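Local coordinates for protein listeriolysin O (Listeria monocytogenes, PDB 4CDB) that binds cholesterol-containing host membranes, changes shape and inserts into them, and assembles into an oligomeric pore that lyses the cell, at residues 397-402 with 431-436; 383-388 with 471-476; 172-177 with 366-371; 455-460 with 478-483. One frame throughout, in Å; residues are numbered along the deposited sequence.

Contact 1: 397-402 with 431-436. With NA (sodium ion), chain I.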
# COMPACT_ATOMS: atom_id res chain seq x y z
N TRP A 397 41.01 8.60 -7.68
CA TRP A 397 39.56 8.43 -7.70
C TRP A 397 38.86 9.65 -7.09
O TRP A 397 39.50 10.51 -6.49
CB TRP A 397 39.15 7.17 -6.94
CG TRP A 397 39.49 7.20 -5.48
CD1 TRP A 397 38.68 7.63 -4.46
CD2 TRP A 397 40.72 6.80 -4.88
NE1 TRP A 397 39.34 7.52 -3.26
CE2 TRP A 397 40.59 7.01 -3.49
CE3 TRP A 397 41.92 6.28 -5.38
CZ2 TRP A 397 41.62 6.72 -2.59
CZ3 TRP A 397 42.94 5.99 -4.48
CH2 TRP A 397 42.78 6.21 -3.11
N ASP A 398 37.54 9.72 -7.27
CA ASP A 398 36.74 10.79 -6.69
C ASP A 398 35.85 10.26 -5.58
O ASP A 398 35.32 9.15 -5.68
CB ASP A 398 35.87 11.45 -7.77
CG ASP A 398 36.68 12.29 -8.73
OD1 ASP A 398 37.62 12.98 -8.29
OD2 ASP A 398 36.37 12.26 -9.95
N GLU A 399 35.68 11.05 -4.52
CA GLU A 399 34.75 10.72 -3.45
C GLU A 399 33.65 11.78 -3.37
O GLU A 399 33.93 12.96 -3.19
CB GLU A 399 35.48 10.58 -2.11
CG GLU A 399 36.46 9.42 -2.06
CD GLU A 399 37.12 9.27 -0.70
OE1 GLU A 399 36.68 9.95 0.25
OE2 GLU A 399 38.08 8.48 -0.59
N VAL A 400 32.41 11.34 -3.51
CA VAL A 400 31.28 12.27 -3.57
C VAL A 400 30.53 12.37 -2.25
O VAL A 400 30.01 11.38 -1.74
CB VAL A 400 30.30 11.88 -4.69
CG1 VAL A 400 29.05 12.74 -4.62
CG2 VAL A 400 30.97 12.01 -6.05
N ASN A 401 30.49 13.58 -1.69
CA ASN A 401 29.73 13.85 -0.48
C ASN A 401 28.69 14.94 -0.70
O ASN A 401 28.51 15.42 -1.82
CB ASN A 401 30.66 14.22 0.68
CG ASN A 401 31.55 13.07 1.10
OD1 ASN A 401 31.18 12.26 1.95
ND2 ASN A 401 32.73 12.98 0.49
N TYR A 402 28.01 15.35 0.37
CA TYR A 402 26.93 16.32 0.25
C TYR A 402 27.01 17.41 1.31
O TYR A 402 27.18 17.13 2.49
CB TYR A 402 25.57 15.61 0.32
CG TYR A 402 25.43 14.48 -0.67
CD1 TYR A 402 24.98 14.72 -1.97
CD2 TYR A 402 25.75 13.17 -0.32
CE1 TYR A 402 24.86 13.68 -2.88
CE2 TYR A 402 25.63 12.14 -1.23
CZ TYR A 402 25.19 12.40 -2.51
OH TYR A 402 25.06 11.36 -3.41
N TYR A 431 42.00 0.92 0.16
CA TYR A 431 40.66 0.79 0.70
C TYR A 431 39.76 1.93 0.25
O TYR A 431 39.93 3.07 0.69
CB TYR A 431 40.70 0.69 2.23
CG TYR A 431 41.30 -0.60 2.75
CD1 TYR A 431 42.68 -0.78 2.80
CD2 TYR A 431 40.49 -1.64 3.17
CE1 TYR A 431 43.23 -1.96 3.26
CE2 TYR A 431 41.03 -2.83 3.64
CZ TYR A 431 42.40 -2.98 3.69
OH TYR A 431 42.94 -4.15 4.15
N LEU A 432 38.82 1.62 -0.63
CA LEU A 432 37.91 2.62 -1.18
C LEU A 432 36.57 2.63 -0.46
O LEU A 432 35.94 1.58 -0.30
CB LEU A 432 37.69 2.39 -2.68
CG LEU A 432 38.94 2.38 -3.56
CD1 LEU A 432 38.57 2.14 -5.01
CD2 LEU A 432 39.72 3.67 -3.40
N PRO A 433 36.13 3.81 -0.02
CA PRO A 433 34.81 3.97 0.61
C PRO A 433 33.70 3.81 -0.43
O PRO A 433 33.98 3.83 -1.63
CB PRO A 433 34.84 5.40 1.14
CG PRO A 433 35.81 6.11 0.25
CD PRO A 433 36.86 5.09 -0.09
N GLY A 434 32.46 3.67 0.03
CA GLY A 434 31.34 3.43 -0.86
C GLY A 434 31.06 4.56 -1.83
O GLY A 434 30.61 4.33 -2.96
N ASN A 435 31.34 5.79 -1.40
CA ASN A 435 31.06 6.96 -2.22
C ASN A 435 32.17 7.28 -3.23
O ASN A 435 32.28 8.40 -3.71
CB ASN A 435 30.78 8.18 -1.34
CG ASN A 435 31.91 8.46 -0.35
OD1 ASN A 435 32.53 7.53 0.17
ND2 ASN A 435 32.18 9.73 -0.10
N ALA A 436 32.99 6.28 -3.53
CA ALA A 436 34.08 6.46 -4.49
C ALA A 436 33.69 6.03 -5.89
O ALA A 436 33.11 4.96 -6.08
CB ALA A 436 35.32 5.70 -4.03
NA NA I . 25.10 11.14 -5.97
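Glu399 and Ala436 face each other as an antiparallel non-hydrogen-bonded pair, their CA atoms 4.4 Å apart, where a type I beta turn from Pro433 to Ala436 carries the chain from strand 426-432 of one sheet of the beta sandwich into strand 436-449 of the other. Just past that pair the backbone N of Val400 donates a nearly straight bond to Asn435 O (2.9 Å). Asn435 then grips the same residue a second time. Asn435 CG sits between its own backbone N and carbonyl carbon (chi1 55°), which brings Asn435 ND2 over Val400 O at 3.2 Å, the donor standing above the carbonyl plane rather than on a lone pair. The apolar half of the contact belongs to Trp397. One methyl of Leu432, CD2, rests over the centre of the six-membered ring of Trp397, 3.5 Å from its centroid, in a CH-pi contact. The ring is also fixed at its rim: NE1 gives a bond lying in the indole plane to Glu399 OE2, and Ile439 of strand 436-449 packs on it from outside the two segments. Glu399 reaches the indole with its chain extended, crossing the ring of Pro433 at about a right angle. At the far end of strand 391-402, Tyr402 OH binds a sodium ion shared with Glu408. Pro433 CG lies 3.4 Å from Glu399 OE2, the oxygen that takes the indole N-H.

Contact 2: 383-388 with 471-476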
# COMPACT_ATOMS: atom_id res chain seq x y z
N ILE A 383 46.98 -4.51 -5.31
CA ILE A 383 48.12 -4.36 -6.21
C ILE A 383 49.14 -5.47 -6.00
O ILE A 383 49.53 -5.76 -4.87
CB ILE A 383 48.84 -3.01 -5.99
CG1 ILE A 383 47.86 -1.85 -6.12
CG2 ILE A 383 50.00 -2.86 -6.98
CD1 ILE A 383 47.21 -1.76 -7.47
N ASP A 384 49.57 -6.10 -7.09
CA ASP A 384 50.61 -7.11 -7.03
C ASP A 384 51.67 -6.87 -8.10
O ASP A 384 51.39 -6.96 -9.29
CB ASP A 384 50.01 -8.51 -7.19
CG ASP A 384 51.01 -9.61 -6.85
OD1 ASP A 384 51.90 -9.87 -7.68
OD2 ASP A 384 50.89 -10.21 -5.76
N HIS A 385 52.88 -6.55 -7.66
CA HIS A 385 54.00 -6.31 -8.56
C HIS A 385 55.03 -7.42 -8.40
O HIS A 385 55.64 -7.56 -7.33
CB HIS A 385 54.61 -4.94 -8.28
CG HIS A 385 55.91 -4.69 -8.98
ND1 HIS A 385 56.29 -5.35 -10.13
CD2 HIS A 385 56.93 -3.84 -8.69
CE1 HIS A 385 57.48 -4.92 -10.52
NE2 HIS A 385 57.89 -4.00 -9.66
N SER A 386 55.24 -8.20 -9.45
CA SER A 386 56.21 -9.28 -9.43
C SER A 386 57.07 -9.27 -10.69
O SER A 386 57.68 -10.29 -11.05
CB SER A 386 55.52 -10.63 -9.28
OG SER A 386 54.77 -10.96 -10.43
N GLY A 387 57.12 -8.13 -11.37
CA GLY A 387 57.90 -8.00 -12.59
C GLY A 387 59.37 -7.78 -12.31
O GLY A 387 59.74 -7.26 -11.25
N GLY A 388 60.21 -8.17 -13.26
CA GLY A 388 61.65 -7.98 -13.14
C GLY A 388 62.06 -6.57 -13.54
O GLY A 388 62.92 -6.39 -14.40
N ILE A 471 44.79 -5.66 -9.40
CA ILE A 471 45.73 -5.18 -10.40
C ILE A 471 47.06 -5.89 -10.22
O ILE A 471 47.71 -5.75 -9.18
CB ILE A 471 45.95 -3.66 -10.28
CG1 ILE A 471 44.61 -2.93 -10.31
CG2 ILE A 471 46.86 -3.16 -11.39
CD1 ILE A 471 43.90 -3.00 -11.64
N SER A 472 47.47 -6.65 -11.23
CA SER A 472 48.74 -7.37 -11.17
C SER A 472 49.63 -7.03 -12.35
O SER A 472 49.15 -6.90 -13.48
CB SER A 472 48.50 -8.88 -11.11
OG SER A 472 47.75 -9.23 -9.97
N ILE A 473 50.92 -6.87 -12.10
CA ILE A 473 51.89 -6.70 -13.17
C ILE A 473 53.06 -7.66 -12.99
O ILE A 473 53.49 -7.93 -11.87
CB ILE A 473 52.42 -5.25 -13.26
CG1 ILE A 473 53.06 -4.82 -11.94
CG2 ILE A 473 51.30 -4.29 -13.64
CD1 ILE A 473 53.74 -3.45 -12.00
N TRP A 474 53.57 -8.18 -14.10
CA TRP A 474 54.72 -9.08 -14.07
C TRP A 474 55.46 -9.04 -15.40
O TRP A 474 55.31 -8.08 -16.17
CB TRP A 474 54.28 -10.51 -13.72
CG TRP A 474 53.39 -11.17 -14.74
CD1 TRP A 474 53.76 -12.07 -15.69
CD2 TRP A 474 51.97 -11.00 -14.88
NE1 TRP A 474 52.67 -12.46 -16.43
CE2 TRP A 474 51.56 -11.82 -15.95
CE3 TRP A 474 51.01 -10.23 -14.21
CZ2 TRP A 474 50.23 -11.90 -16.37
CZ3 TRP A 474 49.69 -10.31 -14.63
CH2 TRP A 474 49.31 -11.13 -15.70
N GLY A 475 56.26 -10.06 -15.67
CA GLY A 475 57.04 -10.10 -16.90
C GLY A 475 58.39 -9.42 -16.74
O GLY A 475 58.90 -9.28 -15.63
N THR A 476 58.96 -9.00 -17.87
CA THR A 476 60.29 -8.41 -17.88
C THR A 476 60.24 -6.98 -18.41
O THR A 476 59.18 -6.48 -18.77
CB THR A 476 61.26 -9.23 -18.74
OG1 THR A 476 60.79 -9.27 -20.09
CG2 THR A 476 61.38 -10.65 -18.21
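Parallel pairing of strands 362-385 and 468-475, in one sheet of the C-terminal beta sandwich, brings Ile383, Asp384 and His385 level with Ile471, Ser472 and Ile473. Their short axes run 5° apart. Asp384 uses both N and O toward the other strand, as alternate residues of parallel strands do: its N donates to Ile471 O, and its O accepts from Ile473 N at 2.9 Å. Ser386 N continues the pattern to Ile473 O, and beyond it Gly388 N donates to Gly475 O at 2.9 Å. On the face carrying the isoleucines, Ile383 and Ile471 run alongside each other in the same direction, with Ile383 CD1 3.6 Å from Ile471 CB. Farther along, with chi1 of Ile473 at 58°, CG1 is tucked over the backbone and Ile473 CD1 reaches His385 ND1 at 3.7 Å. Phe393 of the facing strand 391-402 covers Ile383 and Ile473. The other face is polar: Asp384 CB passes Ser472 OG, while the Asp384 carboxylate turns to His425. Gly387 and Trp474 come together at their CA atoms, 3.7 Å apart, and Gly475 has a positive phi (88°), where a side chain would run into the preceding carbonyl O. Regular peptide bonding thus sets the register, while side chains give a largely apolar face, with His385 at its end, turned toward strand 391-402, and a polar one carrying Asp384 and Ser472.

Contact 3: 172-177 with 366-371. With NA (sodium ion), chain G; NA (sodium ion), chain S; NA (sodium ion), chain K.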
# COMPACT_ATOMS: atom_id res chain seq x y z
N MET A 172 3.40 1.52 -1.11
CA MET A 172 4.62 1.63 -0.32
C MET A 172 4.35 2.65 0.77
O MET A 172 3.98 3.79 0.49
CB MET A 172 5.80 2.07 -1.19
CG MET A 172 6.17 1.10 -2.31
SD MET A 172 6.58 -0.56 -1.72
CE MET A 172 7.95 -0.18 -0.62
N ALA A 173 4.53 2.24 2.02
CA ALA A 173 4.18 3.08 3.17
C ALA A 173 5.20 4.19 3.44
O ALA A 173 6.41 3.98 3.34
CB ALA A 173 4.00 2.22 4.41
N TYR A 174 4.70 5.37 3.78
CA TYR A 174 5.55 6.51 4.11
C TYR A 174 5.01 7.34 5.28
O TYR A 174 5.78 7.85 6.09
CB TYR A 174 5.78 7.39 2.88
CG TYR A 174 6.57 6.70 1.79
CD1 TYR A 174 7.92 6.42 1.96
CD2 TYR A 174 5.96 6.32 0.61
CE1 TYR A 174 8.64 5.79 0.97
CE2 TYR A 174 6.68 5.68 -0.39
CZ TYR A 174 8.02 5.42 -0.20
OH TYR A 174 8.74 4.79 -1.19
N SER A 175 3.69 7.47 5.36
CA SER A 175 3.07 8.18 6.48
C SER A 175 1.66 7.66 6.76
O SER A 175 1.00 7.11 5.88
CB SER A 175 3.04 9.69 6.23
OG SER A 175 2.07 10.03 5.26
N GLU A 176 1.21 7.85 8.00
CA GLU A 176 -0.13 7.43 8.40
C GLU A 176 -1.19 8.12 7.55
O GLU A 176 -2.13 7.49 7.06
CB GLU A 176 -0.37 7.72 9.88
CG GLU A 176 -1.76 7.34 10.37
CD GLU A 176 -2.06 7.85 11.76
OE1 GLU A 176 -2.22 9.08 11.92
OE2 GLU A 176 -2.16 7.03 12.70
N SER A 177 -1.03 9.43 7.38
CA SER A 177 -1.99 10.23 6.63
C SER A 177 -2.08 9.80 5.17
O SER A 177 -3.15 9.86 4.56
CB SER A 177 -1.62 11.71 6.72
OG SER A 177 -2.55 12.51 6.02
N SER A 366 -3.87 14.25 0.50
CA SER A 366 -2.82 14.21 1.51
C SER A 366 -1.44 14.39 0.89
O SER A 366 -1.16 13.85 -0.18
CB SER A 366 -2.87 12.88 2.28
OG SER A 366 -1.81 12.80 3.21
N GLU A 367 -0.60 15.16 1.57
CA GLU A 367 0.78 15.32 1.15
C GLU A 367 1.68 14.52 2.07
O GLU A 367 1.40 14.40 3.27
CB GLU A 367 1.19 16.80 1.18
CG GLU A 367 0.41 17.68 0.23
CD GLU A 367 0.80 19.14 0.34
OE1 GLU A 367 1.58 19.48 1.26
OE2 GLU A 367 0.34 19.95 -0.49
N TYR A 368 2.75 13.95 1.52
CA TYR A 368 3.68 13.16 2.31
C TYR A 368 5.10 13.21 1.76
O TYR A 368 5.31 13.56 0.60
CB TYR A 368 3.19 11.71 2.41
CG TYR A 368 3.16 10.96 1.10
CD1 TYR A 368 2.06 11.03 0.25
CD2 TYR A 368 4.24 10.16 0.71
CE1 TYR A 368 2.03 10.34 -0.95
CE2 TYR A 368 4.22 9.47 -0.49
CZ TYR A 368 3.12 9.56 -1.31
OH TYR A 368 3.10 8.87 -2.50
N ILE A 369 6.06 12.87 2.61
CA ILE A 369 7.45 12.83 2.19
C ILE A 369 7.85 11.41 1.83
O ILE A 369 7.84 10.51 2.67
CB ILE A 369 8.39 13.36 3.30
CG1 ILE A 369 8.09 14.83 3.60
CG2 ILE A 369 9.84 13.18 2.89
CD1 ILE A 369 8.91 15.40 4.73
N GLU A 370 8.20 11.20 0.56
CA GLU A 370 8.67 9.90 0.11
C GLU A 370 10.18 9.81 0.32
O GLU A 370 10.94 10.60 -0.24
CB GLU A 370 8.34 9.69 -1.36
CG GLU A 370 8.79 8.34 -1.91
CD GLU A 370 8.65 8.24 -3.41
OE1 GLU A 370 9.28 9.05 -4.12
OE2 GLU A 370 7.93 7.34 -3.88
N THR A 371 10.61 8.85 1.13
CA THR A 371 12.03 8.66 1.41
C THR A 371 12.58 7.47 0.64
O THR A 371 12.10 6.34 0.79
CB THR A 371 12.28 8.44 2.91
OG1 THR A 371 11.78 9.57 3.64
CG2 THR A 371 13.77 8.28 3.19
NA NA G . 11.72 3.99 1.44
NA NA S . -2.04 4.49 12.92
NA NA K . 1.11 6.91 -2.41
O HOH W 1 10.35 2.52 -0.02
O HOH W 2 2.27 12.81 5.41
O HOH W 3 13.18 3.90 3.50
O HOH W 4 -3.06 3.10 14.73
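Tyr174 lays its ring over the side chain of Glu370, whose CG stands 3.5 Å above the ring plane, nearer the ring's margin than its centre, in a CH-pi contact. The aliphatic part of the glutamate does the touching: with CG anti to the backbone N (chi1 -179°) and the chain extended beyond it, Glu370 runs obliquely past the phenol, and its carboxylate plane is turned 69° from the ring. Thr371 O approaches the rim of the same ring near its plane, 3.5 Å from Tyr174 CE1. That carbonyl also binds a sodium ion, and a water on the ion hydrogen-bonds to Tyr174 OH, so one cation links the two segments through solvent. Tyr368 lies alongside with its ring nearly parallel to that of Tyr174, the planes 12° apart, but slid so far that the centroids are 6.0 Å from each other and only the rims meet, Tyr174 CD2 to Tyr368 CE2. Its hydroxyl binds a second sodium ion together with Glu171 and Gln178. Ser175, the N-cap of helix 176-183, bonds to Gln178 N and donates to a water that in turn donates to Glu367 O. Two residues on, Ser177 OG and Ser366 OG share a hydrogen bond of 2.9 Å; Ser177 OG is held as well by Tyr40 and the backbone of Asp43. Helix 176-183 belongs to a segment, 176-189, that becomes a membrane-spanning beta strand in the pore; here its N-terminal end, through Ser175 and Ser177, rests on the long strand 362-385, whose backbone pairs with strand 59-74.

Contact 4: 455-460 with 478-483. With TAM (tris(hydroxyethyl)aminomethane), chain U.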
# COMPACT_ATOMS: atom_id res chain seq x y z
N ARG A 455 58.03 2.81 -19.72
CA ARG A 455 57.02 2.23 -20.61
C ARG A 455 55.71 2.02 -19.87
O ARG A 455 55.69 1.41 -18.80
CB ARG A 455 57.51 0.90 -21.19
CG ARG A 455 56.48 0.21 -22.08
CD ARG A 455 57.02 -1.10 -22.62
NE ARG A 455 58.31 -0.93 -23.28
CZ ARG A 455 58.99 -1.92 -23.86
NH1 ARG A 455 58.50 -3.15 -23.86
NH2 ARG A 455 60.15 -1.67 -24.44
N THR A 456 54.62 2.53 -20.43
CA THR A 456 53.31 2.37 -19.83
C THR A 456 52.87 0.91 -19.90
O THR A 456 52.93 0.28 -20.95
CB THR A 456 52.25 3.25 -20.53
OG1 THR A 456 52.61 4.63 -20.37
CG2 THR A 456 50.87 3.02 -19.93
N VAL A 457 52.44 0.37 -18.76
CA VAL A 457 51.94 -1.00 -18.70
C VAL A 457 50.42 -1.00 -18.64
O VAL A 457 49.76 -1.79 -19.33
CB VAL A 457 52.49 -1.76 -17.48
CG1 VAL A 457 52.03 -3.21 -17.49
CG2 VAL A 457 54.01 -1.69 -17.46
N ILE A 458 49.86 -0.13 -17.80
CA ILE A 458 48.41 -0.01 -17.64
C ILE A 458 47.97 1.45 -17.64
O ILE A 458 48.61 2.30 -17.03
CB ILE A 458 47.94 -0.62 -16.30
CG1 ILE A 458 48.50 -2.03 -16.10
CG2 ILE A 458 46.41 -0.65 -16.21
CD1 ILE A 458 48.11 -2.65 -14.79
N ASP A 459 46.87 1.73 -18.33
CA ASP A 459 46.26 3.06 -18.31
C ASP A 459 44.74 2.93 -18.42
O ASP A 459 44.16 3.26 -19.46
CB ASP A 459 46.81 3.93 -19.44
CG ASP A 459 46.55 5.41 -19.23
OD1 ASP A 459 45.60 5.77 -18.50
OD2 ASP A 459 47.30 6.23 -19.80
N ASP A 460 44.10 2.44 -17.36
CA ASP A 460 42.65 2.27 -17.35
C ASP A 460 41.98 3.39 -16.55
O ASP A 460 42.38 3.67 -15.42
CB ASP A 460 42.27 0.91 -16.78
CG ASP A 460 42.76 -0.24 -17.64
OD1 ASP A 460 42.99 -0.03 -18.85
OD2 ASP A 460 42.93 -1.36 -17.11
N LEU A 478 61.45 -5.88 -21.21
CA LEU A 478 61.10 -5.90 -22.62
C LEU A 478 59.68 -6.41 -22.83
O LEU A 478 58.99 -6.01 -23.76
CB LEU A 478 62.09 -6.76 -23.41
CG LEU A 478 63.55 -6.32 -23.38
CD1 LEU A 478 64.38 -7.17 -24.32
CD2 LEU A 478 63.69 -4.84 -23.71
N TYR A 479 59.24 -7.31 -21.94
CA TYR A 479 57.91 -7.89 -22.06
C TYR A 479 57.12 -7.84 -20.76
O TYR A 479 56.94 -8.86 -20.09
CB TYR A 479 58.00 -9.33 -22.57
CG TYR A 479 58.65 -9.45 -23.93
CD1 TYR A 479 57.94 -9.16 -25.09
CD2 TYR A 479 59.98 -9.85 -24.05
CE1 TYR A 479 58.53 -9.26 -26.33
CE2 TYR A 479 60.58 -9.96 -25.30
CZ TYR A 479 59.85 -9.66 -26.43
OH TYR A 479 60.43 -9.77 -27.67
N PRO A 480 56.63 -6.64 -20.40
CA PRO A 480 55.80 -6.52 -19.20
C PRO A 480 54.39 -7.05 -19.46
O PRO A 480 53.84 -6.82 -20.54
CB PRO A 480 55.78 -5.02 -18.95
CG PRO A 480 55.92 -4.41 -20.30
CD PRO A 480 56.82 -5.34 -21.07
N LYS A 481 53.83 -7.75 -18.48
CA LYS A 481 52.44 -8.20 -18.57
C LYS A 481 51.62 -7.64 -17.43
O LYS A 481 52.16 -7.20 -16.41
CB LYS A 481 52.35 -9.73 -18.57
CG LYS A 481 52.93 -10.41 -19.80
CD LYS A 481 54.38 -10.77 -19.59
CE LYS A 481 54.93 -11.54 -20.77
NZ LYS A 481 56.36 -11.90 -20.56
N TYR A 482 50.30 -7.64 -17.60
CA TYR A 482 49.40 -7.14 -16.57
C TYR A 482 48.03 -7.81 -16.64
O TYR A 482 47.65 -8.38 -17.66
CB TYR A 482 49.23 -5.63 -16.70
CG TYR A 482 48.23 -5.21 -17.75
CD1 TYR A 482 48.58 -5.17 -19.09
CD2 TYR A 482 46.93 -4.86 -17.40
CE1 TYR A 482 47.67 -4.80 -20.06
CE2 TYR A 482 46.01 -4.48 -18.36
CZ TYR A 482 46.38 -4.45 -19.69
OH TYR A 482 45.47 -4.07 -20.64
N SER A 483 47.30 -7.74 -15.53
CA SER A 483 45.91 -8.17 -15.51
C SER A 483 45.10 -7.24 -14.62
O SER A 483 45.55 -6.84 -13.54
CB SER A 483 45.80 -9.61 -15.02
OG SER A 483 46.21 -9.73 -13.67
C TAM U . 46.69 -0.31 -22.95
C1 TAM U . 46.59 0.66 -24.12
C2 TAM U . 46.21 0.29 -21.63
C3 TAM U . 48.13 -0.81 -22.87
C4 TAM U . 45.89 1.96 -23.76
C5 TAM U . 45.70 -0.78 -20.68
C6 TAM U . 48.96 -0.04 -21.85
N TAM U . 45.84 -1.47 -23.24
O4 TAM U . 46.80 3.05 -24.00
O5 TAM U . 45.42 -0.20 -19.41
O6 TAM U . 49.20 1.30 -22.32
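Ile458 and Tyr482 make the tight part of this contact: Ile458 CG1 lies 3.5 Å from Tyr482 CD2, crossing the ring obliquely, and Ile458 CD1 follows it onto the same side chain. The carbonyl of Val457 covers a face of the Tyr482 phenol, its O 3.5 Å above the plane and away from the ring centre. Val457 itself splits its two methyls, CG1 against Tyr482 CB at 3.8 Å and CG2 toward Pro480 CB, more distantly. Tyr482 can receive all this because a chi1 of 81° swings the ring in over strand 452-463. The two strands belong to different sheets, with short axes 7.2 Å apart and 13° from parallel, so that side chains rather than peptide bonds join them across the beta sandwich. The packing residues Val457 and Ile458 also form a classic beta bulge, both facing Ala443 of the adjoining strand. Toward the membrane-binding end the contact becomes looser. Arg455, of the conserved undecapeptide, bends at its third torsion and puts NH1 2.9 Å from Leu478 O, near the guanidinium plane but with a poor angle, a weak bond; its stronger partner is Glu452. Leu478, one of two residues of the cholesterol-binding motif, is exposed, and its CB points away from strand 452-463. At the other end a molecule of tris(hydroxyethyl)aminomethane occupies the margin, where its O5 accepts from Asp459 N at 2.6 Å and lies close to Asp460 OD1, while Tyr482 OH passes its C5 at 3.3 Å.

How the contacts relate
Three of the contacts belong to the beta sandwich, whereas the centre of contact 3 lies about 10 Å from that of the chain and about 55 Å from that of contact 2. Strand 362-385 nonetheless serves both of these: one part receives a helix start amid sodium ions and water, the other pairs by regular peptide bonds. Contacts 2 and 4 touch directly, with Trp474 O and Lys481 N 2.8 Å apart, and differ as pairing within a sheet differs from packing between sheets. Contact 1 joins the two sheets by a turn. Each is partly buried, yet exposed residues touch only in contacts 2 and 4, both centred about 55 Å from the chain's centre.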